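PDB 5WPW: cocosin 1 acidic chain from Cocos nucifera, which serves as a seed storage protein, a hexameric 11S globulin that acts as a nutrient reservoir in the coconut. Local coordinates for residues 371-375 and 376-380. The protein carries 2 engineered substitutions. Numbering follows the deposited sequence.
Engineered in segment 371-375: Ile374 (natural residue Val).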
loop_
_atom_site.group_PDB
_atom_site.type_symbol
_atom_site.label_atom_id
_atom_site.label_comp_id
_atom_site.label_asym_id
_atom_site.label_seq_id
_atom_site.Cartn_x
_atom_site.Cartn_y
_atom_site.Cartn_z
ATOM N N VAL A 371 8.428 -16.304 14.965
ATOM C CA VAL A 371 9.097 -17.562 15.234
ATOM C C VAL A 371 8.167 -18.714 14.848
ATOM O O VAL A 371 6.935 -18.578 14.756
ATOM C CB VAL A 371 9.529 -17.713 16.711
ATOM C CG1 VAL A 371 10.468 -16.567 17.134
ATOM C CG2 VAL A 371 8.299 -17.792 17.588
ATOM N N SER A 372 8.786 -19.870 14.648
ATOM C CA SER A 372 8.092 -21.142 14.468
ATOM C C SER A 372 8.500 -22.089 15.594
ATOM O O SER A 372 9.668 -22.482 15.672
ATOM C CB SER A 372 8.461 -21.754 13.124
ATOM O OG SER A 372 7.767 -22.953 12.929
ATOM N N THR A 373 7.548 -22.476 16.441
ATOM C CA THR A 373 7.871 -23.481 17.453
ATOM C C THR A 373 7.905 -24.885 16.836
ATOM O O THR A 373 7.323 -25.148 15.783
ATOM C CB THR A 373 6.869 -23.455 18.604
ATOM O OG1 THR A 373 5.541 -23.593 18.096
ATOM C CG2 THR A 373 6.973 -22.166 19.401
ATOM N N ILE A 374 8.631 -25.784 17.499
ATOM C CA ILE A 374 8.735 -27.177 17.066
ATOM C C ILE A 374 7.681 -28.042 17.733
ATOM O O ILE A 374 7.055 -28.864 17.067
ATOM C CB ILE A 374 10.162 -27.701 17.336
ATOM C CG1 ILE A 374 11.175 -26.857 16.569
ATOM C CG2 ILE A 374 10.318 -29.136 16.881
ATOM C CD1 ILE A 374 12.614 -27.309 16.710
ATOM N N VAL A 375 7.480 -27.854 19.041
ATOM C CA VAL A 375 6.429 -28.490 19.825
ATOM C C VAL A 375 5.570 -27.411 20.464
ATOM O O VAL A 375 6.030 -26.291 20.711
ATOM C CB VAL A 375 6.998 -29.424 20.911
ATOM C CG1 VAL A 375 7.325 -30.772 20.306
ATOM C CG2 VAL A 375 8.221 -28.793 21.566
ATOM N N GLY A 376 4.318 -27.749 20.731
ATOM C CA GLY A 376 3.400 -26.825 21.365
ATOM C C GLY A 376 2.195 -26.539 20.493
ATOM O O GLY A 376 2.044 -27.073 19.396
ATOM N N LYS A 377 1.338 -25.651 21.002
ATOM C CA LYS A 377 0.015 -25.493 20.408
ATOM C C LYS A 377 0.068 -24.911 18.996
ATOM O O LYS A 377 -0.809 -25.206 18.172
ATOM C CB LYS A 377 -0.867 -24.646 21.329
ATOM C CG LYS A 377 -0.591 -23.161 21.340
ATOM C CD LYS A 377 -1.886 -22.397 21.585
ATOM C CE LYS A 377 -2.410 -22.655 22.995
ATOM N NZ LYS A 377 -3.905 -22.610 23.078
ATOM N N THR A 378 1.091 -24.126 18.674
ATOM C CA THR A 378 1.167 -23.477 17.368
ATOM C C THR A 378 2.342 -23.983 16.539
ATOM O O THR A 378 2.921 -23.232 15.754
ATOM C CB THR A 378 1.269 -21.960 17.529
ATOM O OG1 THR A 378 2.432 -21.636 18.300
ATOM C CG2 THR A 378 0.052 -21.393 18.222
ATOM N N SER A 379 2.709 -25.246 16.690
ATOM C CA SER A 379 4.034 -25.670 16.287
ATOM C C SER A 379 4.022 -26.422 14.966
ATOM O O SER A 379 2.984 -26.825 14.445
ATOM C CB SER A 379 4.661 -26.543 17.368
ATOM O OG SER A 379 3.969 -27.767 17.454
ATOM N N ALA A 380 5.227 -26.632 14.448
ATOM C CA ALA A 380 5.396 -27.358 13.201
ATOM C C ALA A 380 4.944 -28.807 13.337
ATOM O O ALA A 380 4.253 -29.340 12.456
ATOM C CB ALA A 380 6.862 -27.300 12.783
HETATM O O HOH W 1 5.032 -20.761 16.488
#
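Ser379 reaches back across a chain reversal to meet Thr373 and Val375, a compact example of a loop closed by a backbone hydrogen bond and filled by one small side chain. Strand 371-373, paired with strand 298-304 in the C-terminal cupin domain, ends here, and a type I beta turn from Gly376 to Ser379 swings the chain round. From Ser379, CB points into the loop, lying 3.2 Å from Thr373 OG1 and 3.3 Å from the carbonyl carbon C of Val375. One bond further, OG sits between its own backbone N and carbonyl carbon (chi1 68°), which turns it to Gly376 O, to which it donates a hydrogen bond of 2.8 Å; Ser379 OG also lies 3.3 Å from Ile374 O. The same OG accepts a hydrogen bond from the backbone N of Arg382, so this buried hydroxyl ties the turn to what follows. Gly376, with phi 120°, suits a backbone in which a CB would jam against the preceding carbonyl. On the strand side, a water accepts from Thr373 N at 3.0 Å and also meets Thr378 OG1, bridging strand and turn. The loop's mouth is shut by Ala380 N, which donates to Thr373 O at 2.9 Å with a nearly straight N-H...O angle of 164°.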